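MerB2 (Bacillus megaterium, PDB 5C17) probably acts as an alkylmercury lyase, cleaving carbon-mercury bonds in organomercurial compounds, and binds a mercury(II) ion in this crystal form. Local coordinates at residues Glu12-Lys17 with Ala63-Ile68; Arg27-Ser32 with Gln74-Ala79; Met67-Ala72 with Pro159-Thr164. All coordinates share one frame; numbering follows the deposited sequence.

Contact 1: residues Glu12-Lys17 with Ala63-Ile68; sequences ELLLAK and AQRQMI
L14, near the end of helix 5-17, meets R65 and M67, the two residues on either side of Q66 in the Schellman motif that ends helix 52-64. In that motif Q66 takes up a left-handed backbone conformation, with phi 51°, and its N bonds back to A63 O at 2.9 Å, so the chain turns off the helix axis and both flanking side chains point at helix 5-17.

The apolar part belongs to L14. Its CG lies anti to the backbone N (chi1 -176°), which carries the forked end outward so that each methyl finds a different partner. L14 CD2 meets M67 CE tip to tip at 3.9 Å; M67, bent at its last torsion, also touches W160 and F207. L14 CD1 lies over one face of the R65 guanidinium, 3.8 Å from R65 NH1, as the two side chains run past each other in opposite directions. A branched aliphatic residue suits this place because it can serve a greasy neighbour and the flat face of a cation together.

The polar part belongs to R65. Its chain is extended from CG to NE and reaches E157, with which R65 NH2 forms a salt bridge, while R65 NH1 bonds to S156 O. K17 crosses it at about a right angle, K17 CB standing 3.9 Å from R65 NH2. The two cations share E157 OE2, a common carboxylate that probably offsets their like charge across 5.0 Å between K17 NZ and R65 NH2.

A water in the guanidinium plane completes the link: it accepts from R65 NE at 2.9 Å and donates to K17 O at 3.2 Å.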
loop_
_atom_site.group_PDB
_atom_site.type_symbol
_atom_site.label_atom_id
_atom_site.label_comp_id
_atom_site.label_asym_id
_atom_site.label_seq_id
_atom_site.Cartn_x
_atom_site.Cartn_y
_atom_site.Cartn_z
ATOM N N GLU A 12 15.320 3.069 3.138
ATOM C CA GLU A 12 16.551 3.804 2.883
ATOM C C GLU A 12 17.236 3.292 1.615
ATOM O O GLU A 12 17.755 4.084 0.818
ATOM C CB GLU A 12 17.494 3.731 4.076
ATOM C CG GLU A 12 17.014 4.560 5.253
ATOM C CD GLU A 12 17.972 4.538 6.414
ATOM O OE1 GLU A 12 17.700 5.271 7.393
ATOM O OE2 GLU A 12 18.995 3.805 6.352
ATOM N N LEU A 13 17.250 1.971 1.434
ATOM C CA LEU A 13 17.843 1.383 0.233
ATOM C C LEU A 13 17.048 1.797 -1.013
ATOM O O LEU A 13 17.606 2.179 -2.042
ATOM C CB LEU A 13 17.910 -0.139 0.346
ATOM C CG LEU A 13 18.443 -0.890 -0.877
ATOM C CD1 LEU A 13 19.832 -0.424 -1.274
ATOM C CD2 LEU A 13 18.440 -2.385 -0.587
ATOM N N LEU A 14 15.731 1.754 -0.915
ATOM C CA LEU A 14 14.886 2.169 -2.032
ATOM C C LEU A 14 15.121 3.648 -2.396
ATOM O O LEU A 14 15.243 3.986 -3.571
ATOM C CB LEU A 14 13.414 1.922 -1.694
ATOM C CG LEU A 14 12.395 2.218 -2.785
ATOM C CD1 LEU A 14 12.669 1.473 -4.067
ATOM C CD2 LEU A 14 11.028 1.870 -2.244
ATOM N N LEU A 15 15.174 4.536 -1.407
ATOM C CA LEU A 15 15.446 5.944 -1.700
ATOM C C LEU A 15 16.791 6.126 -2.403
ATOM O O LEU A 15 16.921 6.960 -3.308
ATOM C CB LEU A 15 15.424 6.770 -0.415
ATOM C CG LEU A 15 14.048 7.110 0.137
ATOM C CD1 LEU A 15 14.125 7.640 1.559
ATOM C CD2 LEU A 15 13.351 8.128 -0.769
ATOM N N ALA A 16 17.792 5.349 -1.995
ATOM C CA ALA A 16 19.104 5.413 -2.621
ATOM C C ALA A 16 19.034 5.016 -4.102
ATOM O O ALA A 16 19.783 5.545 -4.931
ATOM C CB ALA A 16 20.081 4.511 -1.878
ATOM N N LYS A 17 18.143 4.077 -4.420
ATOM C CA LYS A 17 17.998 3.549 -5.783
ATOM C C LYS A 17 17.172 4.440 -6.708
ATOM O O LYS A 17 17.324 4.388 -7.925
ATOM C CB LYS A 17 17.329 2.166 -5.740
ATOM C CG LYS A 17 18.181 1.070 -5.177
ATOM C CD LYS A 17 17.343 -0.188 -4.881
ATOM C CE LYS A 17 18.229 -1.374 -4.608
ATOM N NZ LYS A 17 18.840 -1.889 -5.858
ATOM N N ALA A 63 6.521 3.526 -12.531
ATOM C CA ALA A 63 5.567 2.599 -13.123
ATOM C C ALA A 63 6.185 1.203 -13.345
ATOM O O ALA A 63 5.531 0.182 -13.105
ATOM C CB ALA A 63 4.990 3.162 -14.405
ATOM N N GLN A 64 7.440 1.161 -13.786
ATOM C CA GLN A 64 8.149 -0.107 -13.951
ATOM C C GLN A 64 8.224 -0.855 -12.617
ATOM O O GLN A 64 8.033 -2.073 -12.567
ATOM C CB GLN A 64 9.566 0.112 -14.511
ATOM C CG GLN A 64 9.612 0.521 -15.983
ATOM C CD GLN A 64 11.013 0.899 -16.486
ATOM O OE1 GLN A 64 11.837 1.466 -15.750
ATOM N NE2 GLN A 64 11.278 0.590 -17.755
ATOM N N ARG A 65 8.467 -0.113 -11.537
ATOM C CA ARG A 65 8.557 -0.684 -10.192
ATOM C C ARG A 65 7.171 -0.942 -9.591
ATOM O O ARG A 65 7.052 -1.464 -8.494
ATOM C CB ARG A 65 9.339 0.260 -9.274
ATOM C CG ARG A 65 10.814 0.334 -9.590
ATOM C CD ARG A 65 11.537 1.298 -8.663
ATOM N NE ARG A 65 12.988 1.203 -8.761
ATOM C CZ ARG A 65 13.716 0.323 -8.094
ATOM N NH1 ARG A 65 13.129 -0.536 -7.277
ATOM N NH2 ARG A 65 15.035 0.304 -8.245
ATOM N N GLN A 66 6.134 -0.599 -10.339
ATOM C CA GLN A 66 4.745 -0.723 -9.895
ATOM C C GLN A 66 4.531 -0.071 -8.527
ATOM O O GLN A 66 3.732 -0.528 -7.718
ATOM C CB GLN A 66 4.294 -2.181 -9.913
ATOM C CG GLN A 66 4.423 -2.805 -11.279
ATOM C CD GLN A 66 3.914 -4.234 -11.337
ATOM O OE1 GLN A 66 3.795 -4.910 -10.328
ATOM N NE2 GLN A 66 3.612 -4.694 -12.537
ATOM N N MET A 67 5.251 1.030 -8.317
ATOM C CA MET A 67 5.026 1.916 -7.181
ATOM C C MET A 67 3.924 2.920 -7.444
ATOM O O MET A 67 3.404 3.535 -6.509
ATOM C CB MET A 67 6.317 2.633 -6.809
ATOM C CG MET A 67 7.335 1.696 -6.188
ATOM S SD MET A 67 8.946 2.444 -5.921
ATOM C CE MET A 67 8.505 3.662 -4.692
ATOM N N ILE A 68 3.590 3.069 -8.720
ATOM C CA ILE A 68 2.375 3.739 -9.172
ATOM C C ILE A 68 1.722 2.817 -10.187
ATOM O O ILE A 68 2.389 1.952 -10.774
ATOM C CB ILE A 68 2.643 5.134 -9.793
ATOM C CG1 ILE A 68 3.463 5.016 -11.086
ATOM C CG2 ILE A 68 3.341 6.041 -8.786
ATOM C CD1 ILE A 68 3.669 6.333 -11.797
HETATM O O HOH W 1 15.164 2.805 -9.744
#

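Contact 2: residues Arg27-Ser32 with Gln74-Ala79; sequences RTIFFS and QKIVGA
I29 presses against I76 and A79 where helix 22-34 crosses the second strand of a beta hairpin, 68-70 with 76-79. Helices 22-34, 41-48 and 52-64 followed by such a hairpin are consistent with a winged-helix arrangement. The short axes of helix 27-32 and strand 76-79 run 7.7 Å apart at 98°, so the helix lies almost square across the strand, and the contacts come from adjacent residues of one turn, I29 and F30.

A classic beta bulge sets which strand residues look at the helix. V77 and G78 both lie opposite V69, the extra residue shifts the alternation, and I76 and A79 therefore both point toward the helix although they are three positions apart.

Between those two sits I29. Its CG2 is placed anti to the backbone N, with CG1 at chi1 -64°, and this short branch does the touching: I29 CG2 is 3.7 Å from I76 CG2 and 3.6 Å from A79 CB. The two isoleucines cross at about a right angle, and their longer branches meet again more loosely, I29 CD1 to I76 CD1 at 4.1 Å. Beta-branching suits I76 to an extended strand, and the small methyl of A79 lets the helix come close. L44 and I68 extend this apolar packing.

F30 behaves differently. Its ring swings anti to the backbone N (chi1 -177°) toward L109 and L113 of helix 103-113, turning an edge to the strand and putting F30 CD2 3.8 Å above the plane of F31, offset toward the rim. A flat aromatic suits a place where one edge meets a carbonyl while the ring also packs against L109, L113 and F31: the slightly positive rim faces the electron-rich oxygen, with A79 O near the ring plane and 3.5 Å from F30 CD1.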
loop_
_atom_site.group_PDB
_atom_site.type_symbol
_atom_site.label_atom_id
_atom_site.label_comp_id
_atom_site.label_asym_id
_atom_site.label_seq_id
_atom_site.Cartn_x
_atom_site.Cartn_y
_atom_site.Cartn_z
ATOM N N ARG A 27 4.996 12.290 -3.737
ATOM C CA ARG A 27 4.096 13.032 -2.848
ATOM C C ARG A 27 2.926 13.602 -3.627
ATOM O O ARG A 27 1.762 13.508 -3.227
ATOM C CB ARG A 27 4.824 14.183 -2.160
ATOM C CG ARG A 27 5.822 13.748 -1.093
ATOM C CD ARG A 27 6.552 14.965 -0.484
ATOM N NE ARG A 27 5.615 15.864 0.170
ATOM C CZ ARG A 27 5.157 15.699 1.397
ATOM N NH1 ARG A 27 5.578 14.692 2.154
ATOM N NH2 ARG A 27 4.253 16.533 1.859
ATOM N N THR A 28 3.242 14.231 -4.752
ATOM C CA THR A 28 2.230 14.895 -5.539
ATOM C C THR A 28 1.183 13.881 -6.009
ATOM O O THR A 28 -0.035 14.126 -5.940
ATOM C CB THR A 28 2.873 15.664 -6.713
ATOM O OG1 THR A 28 3.838 16.595 -6.188
ATOM C CG2 THR A 28 1.831 16.422 -7.482
ATOM N N ILE A 29 1.640 12.720 -6.459
ATOM C CA ILE A 29 0.712 11.690 -6.925
ATOM C C ILE A 29 -0.129 11.156 -5.752
ATOM O O ILE A 29 -1.361 11.105 -5.799
ATOM C CB ILE A 29 1.455 10.517 -7.585
ATOM C CG1 ILE A 29 2.181 10.982 -8.854
ATOM C CG2 ILE A 29 0.473 9.402 -7.929
ATOM C CD1 ILE A 29 3.174 9.948 -9.434
ATOM N N PHE A 30 0.564 10.764 -4.690
ATOM C CA PHE A 30 -0.040 10.101 -3.533
ATOM C C PHE A 30 -1.132 10.959 -2.907
ATOM O O PHE A 30 -2.242 10.489 -2.661
ATOM C CB PHE A 30 1.070 9.779 -2.537
ATOM C CG PHE A 30 0.628 9.018 -1.309
ATOM C CD1 PHE A 30 0.301 7.663 -1.375
ATOM C CD2 PHE A 30 0.600 9.646 -0.077
ATOM C CE1 PHE A 30 -0.063 6.965 -0.228
ATOM C CE2 PHE A 30 0.249 8.954 1.073
ATOM C CZ PHE A 30 -0.085 7.616 0.995
ATOM N N PHE A 31 -0.835 12.238 -2.670
ATOM C CA PHE A 31 -1.819 13.074 -2.015
ATOM C C PHE A 31 -2.986 13.441 -2.972
ATOM O O PHE A 31 -4.094 13.710 -2.519
ATOM C CB PHE A 31 -1.133 14.279 -1.357
ATOM C CG PHE A 31 -0.202 13.880 -0.219
ATOM C CD1 PHE A 31 -0.700 13.223 0.902
ATOM C CD2 PHE A 31 1.165 14.124 -0.286
ATOM C CE1 PHE A 31 0.141 12.835 1.934
ATOM C CE2 PHE A 31 2.010 13.745 0.758
ATOM C CZ PHE A 31 1.493 13.094 1.857
ATOM N N SER A 32 -2.765 13.398 -4.285
ATOM C CA SER A 32 -3.861 13.560 -5.239
ATOM C C SER A 32 -4.798 12.338 -5.199
ATOM O O SER A 32 -6.018 12.483 -5.184
ATOM C CB SER A 32 -3.309 13.764 -6.650
ATOM O OG SER A 32 -4.344 14.016 -7.571
ATOM N N GLN A 74 -3.362 5.431 -19.480
ATOM C CA GLN A 74 -2.143 5.963 -18.865
ATOM C C GLN A 74 -2.332 7.004 -17.773
ATOM O O GLN A 74 -1.351 7.463 -17.206
ATOM C CB GLN A 74 -1.139 6.462 -19.916
ATOM C CG GLN A 74 -0.716 5.350 -20.880
ATOM C CD GLN A 74 -0.174 4.117 -20.159
ATOM O OE1 GLN A 74 0.937 4.137 -19.625
ATOM N NE2 GLN A 74 -0.957 3.043 -20.140
ATOM N N LYS A 75 -3.560 7.344 -17.404
ATOM C CA LYS A 75 -3.718 8.181 -16.210
ATOM C C LYS A 75 -3.297 7.386 -14.981
ATOM O O LYS A 75 -3.513 6.168 -14.898
ATOM C CB LYS A 75 -5.144 8.655 -16.017
ATOM C CG LYS A 75 -5.601 9.632 -17.071
ATOM C CD LYS A 75 -6.937 10.262 -16.690
ATOM C CE LYS A 75 -7.190 11.563 -17.411
ATOM N NZ LYS A 75 -8.461 11.526 -18.169
ATOM N N ILE A 76 -2.706 8.083 -14.020
ATOM C CA ILE A 76 -2.198 7.444 -12.803
ATOM C C ILE A 76 -3.305 7.383 -11.755
ATOM O O ILE A 76 -3.881 8.418 -11.379
ATOM C CB ILE A 76 -0.985 8.219 -12.248
ATOM C CG1 ILE A 76 0.133 8.314 -13.290
ATOM C CG2 ILE A 76 -0.469 7.572 -10.947
ATOM C CD1 ILE A 76 1.145 9.396 -12.993
ATOM N N VAL A 77 -3.600 6.173 -11.285
ATOM C CA VAL A 77 -4.760 5.939 -10.426
ATOM C C VAL A 77 -4.403 5.289 -9.091
ATOM O O VAL A 77 -5.276 5.053 -8.259
ATOM C CB VAL A 77 -5.827 5.078 -11.141
ATOM C CG1 VAL A 77 -6.414 5.855 -12.318
ATOM C CG2 VAL A 77 -5.243 3.725 -11.608
ATOM N N GLY A 78 -3.130 4.997 -8.881
ATOM C CA GLY A 78 -2.705 4.416 -7.623
ATOM C C GLY A 78 -1.251 4.707 -7.354
ATOM O O GLY A 78 -0.466 4.863 -8.295
ATOM N N ALA A 79 -0.892 4.785 -6.072
ATOM C CA ALA A 79 0.497 5.022 -5.695
ATOM C C ALA A 79 0.730 4.527 -4.275
ATOM O O ALA A 79 -0.093 4.783 -3.395
ATOM C CB ALA A 79 0.837 6.492 -5.778
#

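Contact 3: residues Met67-Ala72 with Pro159-Thr164; sequences MIVREA and PWAGGT. With DTV ((2S,3S)-1,4-dimercaptobutane-2,3-diol), chain D.
M67 and W160 form a CH-pi and Met-aromatic contact where the strand of the 68-70 hairpin begins and a short helix with a pi-type turn, 160-164, lines the ligand pocket.

M67 comes first. Its CG sits over the five-membered ring of the indole, 3.7 Å from the centroid and 5° off the ring normal, so a methylene hydrogen can point into the pi cloud. M67 SD follows obliquely, 4.6 Å from the same centroid and 27° off the normal. An unbranched thioether suits this position because it can lie flat along a large ring.

That ring is a partition between core and pocket. On the face opposite M67 lies the dithiol diol DTV, whose O3 stands 3.3 Å above the plane of the W160 ring, offset toward its rim. F10 and L14 of helix 5-17 also touch the indole, and the mercury ion, held by C102 and C165, lies close by. A broad, rigid tryptophan fits a wall that must present one face to packing and the other to a ligand.

Past I68, whose side chain leaves for helix 52-64, V69 turns back toward the short helix. The branch that does the touching is V69 CG2, anti to the carbonyl carbon, 3.6 Å from A161 CB. W101 touches both residues, and the small A161 lets strand and helix approach closely.

The helix begins with P159 in the N-cap position and widens at once: T164 N bonds to P159 O at 2.9 Å, five residues back, while G163, lacking a side chain, leaves room for that same carbonyl. The turn delivers T164 to the pocket, with T164 CB 3.2 Å from DTV O2.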
loop_
_atom_site.group_PDB
_atom_site.type_symbol
_atom_site.label_atom_id
_atom_site.label_comp_id
_atom_site.label_asym_id
_atom_site.label_seq_id
_atom_site.Cartn_x
_atom_site.Cartn_y
_atom_site.Cartn_z
ATOM N N MET A 67 5.251 1.030 -8.317
ATOM C CA MET A 67 5.026 1.916 -7.181
ATOM C C MET A 67 3.924 2.920 -7.444
ATOM O O MET A 67 3.404 3.535 -6.509
ATOM C CB MET A 67 6.317 2.633 -6.809
ATOM C CG MET A 67 7.335 1.696 -6.188
ATOM S SD MET A 67 8.946 2.444 -5.921
ATOM C CE MET A 67 8.505 3.662 -4.692
ATOM N N ILE A 68 3.590 3.069 -8.720
ATOM C CA ILE A 68 2.375 3.739 -9.172
ATOM C C ILE A 68 1.722 2.817 -10.187
ATOM O O ILE A 68 2.389 1.952 -10.774
ATOM C CB ILE A 68 2.643 5.134 -9.793
ATOM C CG1 ILE A 68 3.463 5.016 -11.086
ATOM C CG2 ILE A 68 3.341 6.041 -8.786
ATOM C CD1 ILE A 68 3.669 6.333 -11.797
ATOM N N VAL A 69 0.421 2.999 -10.362
ATOM C CA VAL A 69 -0.369 2.218 -11.313
ATOM C C VAL A 69 -1.056 3.160 -12.270
ATOM O O VAL A 69 -1.643 4.148 -11.848
ATOM C CB VAL A 69 -1.411 1.310 -10.609
ATOM C CG1 VAL A 69 -2.439 0.742 -11.604
ATOM C CG2 VAL A 69 -0.698 0.199 -9.876
ATOM N N ARG A 70 -0.962 2.832 -13.554
ATOM C CA ARG A 70 -1.632 3.594 -14.599
ATOM C C ARG A 70 -2.661 2.721 -15.270
ATOM O O ARG A 70 -2.401 1.550 -15.542
ATOM C CB ARG A 70 -0.636 4.078 -15.659
ATOM C CG ARG A 70 0.312 5.159 -15.148
ATOM C CD ARG A 70 1.305 5.637 -16.198
ATOM N NE ARG A 70 2.265 4.601 -16.583
ATOM C CZ ARG A 70 3.388 4.834 -17.260
ATOM N NH1 ARG A 70 4.202 3.834 -17.577
ATOM N NH2 ARG A 70 3.705 6.068 -17.628
ATOM N N GLU A 71 -3.834 3.288 -15.516
ATOM C CA GLU A 71 -4.835 2.594 -16.303
ATOM C C GLU A 71 -4.406 2.493 -17.757
ATOM O O GLU A 71 -3.369 3.022 -18.135
ATOM C CB GLU A 71 -6.187 3.287 -16.208
ATOM C CG GLU A 71 -6.829 3.075 -14.874
ATOM C CD GLU A 71 -8.315 3.313 -14.900
ATOM O OE1 GLU A 71 -9.100 2.332 -14.913
ATOM O OE2 GLU A 71 -8.695 4.493 -14.892
ATOM N N ALA A 72 -5.206 1.805 -18.566
ATOM C CA ALA A 72 -4.844 1.558 -19.960
ATOM C C ALA A 72 -4.620 2.864 -20.704
ATOM O O ALA A 72 -3.733 2.934 -21.554
ATOM C CB ALA A 72 -5.910 0.737 -20.659
ATOM N N PRO A 159 8.696 -5.425 -7.772
ATOM C CA PRO A 159 7.599 -4.495 -8.013
ATOM C C PRO A 159 6.535 -4.601 -6.921
ATOM O O PRO A 159 6.370 -5.672 -6.318
ATOM C CB PRO A 159 7.044 -4.940 -9.369
ATOM C CG PRO A 159 7.447 -6.364 -9.507
ATOM C CD PRO A 159 8.743 -6.507 -8.777
ATOM N N TRP A 160 5.822 -3.512 -6.669
ATOM C CA TRP A 160 4.864 -3.466 -5.570
ATOM C C TRP A 160 3.471 -3.980 -6.006
ATOM O O TRP A 160 3.095 -5.103 -5.682
ATOM C CB TRP A 160 4.726 -2.048 -4.997
ATOM C CG TRP A 160 5.918 -1.434 -4.263
ATOM C CD1 TRP A 160 7.249 -1.676 -4.471
ATOM C CD2 TRP A 160 5.850 -0.431 -3.226
ATOM N NE1 TRP A 160 8.011 -0.915 -3.595
ATOM C CE2 TRP A 160 7.173 -0.140 -2.831
ATOM C CE3 TRP A 160 4.788 0.246 -2.592
ATOM C CZ2 TRP A 160 7.466 0.803 -1.837
ATOM C CZ3 TRP A 160 5.089 1.162 -1.589
ATOM C CH2 TRP A 160 6.415 1.431 -1.226
ATOM N N ALA A 161 2.706 -3.177 -6.750
ATOM C CA ALA A 161 1.271 -3.449 -6.907
ATOM C C ALA A 161 0.975 -4.832 -7.480
ATOM O O ALA A 161 0.064 -5.513 -7.021
ATOM C CB ALA A 161 0.626 -2.382 -7.784
ATOM N N GLY A 162 1.745 -5.239 -8.485
ATOM C CA GLY A 162 1.530 -6.517 -9.146
ATOM C C GLY A 162 2.581 -7.560 -8.810
ATOM O O GLY A 162 2.697 -8.591 -9.488
ATOM N N GLY A 163 3.342 -7.293 -7.755
ATOM C CA GLY A 163 4.422 -8.162 -7.318
ATOM C C GLY A 163 4.242 -8.515 -5.854
ATOM O O GLY A 163 3.442 -9.378 -5.507
ATOM N N THR A 164 4.967 -7.828 -4.982
ATOM C CA THR A 164 4.955 -8.162 -3.571
ATOM C C THR A 164 3.559 -7.992 -2.962
ATOM O O THR A 164 3.156 -8.784 -2.114
ATOM C CB THR A 164 5.993 -7.321 -2.847
ATOM O OG1 THR A 164 7.278 -7.592 -3.421
ATOM C CG2 THR A 164 6.030 -7.624 -1.354
HETATM S S1 DTV D . 8.483 -4.631 -1.608
HETATM C C1 DTV D . 7.249 -3.984 -0.481
HETATM C C2 DTV D . 6.057 -3.357 -1.186
HETATM O O2 DTV D . 5.340 -4.341 -1.878
HETATM C C3 DTV D . 5.085 -2.647 -0.238
HETATM O O3 DTV D . 5.753 -1.569 0.387
HETATM C C4 DTV D . 4.506 -3.559 0.831
HETATM S S4 DTV D . 2.979 -2.926 1.514
#

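How the contacts relate
From the N terminus, helix 5-17 is met again by the end of helix 52-64, so contact 1 closes a loop whose regular structure is all helical. Contact 2 starts inside that loop, on helix 22-34, and ends beyond it on strand 76-79; the two therefore cross. Contact 3 opens where contact 1 ends, sharing M67 and I68, then crosses contact 2 and closes a long, strand-rich loop at helix 160-164. Backbone bonds join neighbours: R65 and Q66 with W160 and A161, V69 with V77 and G78. Together they tie the N-terminal helices and edge hairpin to the wall of the mercury pocket.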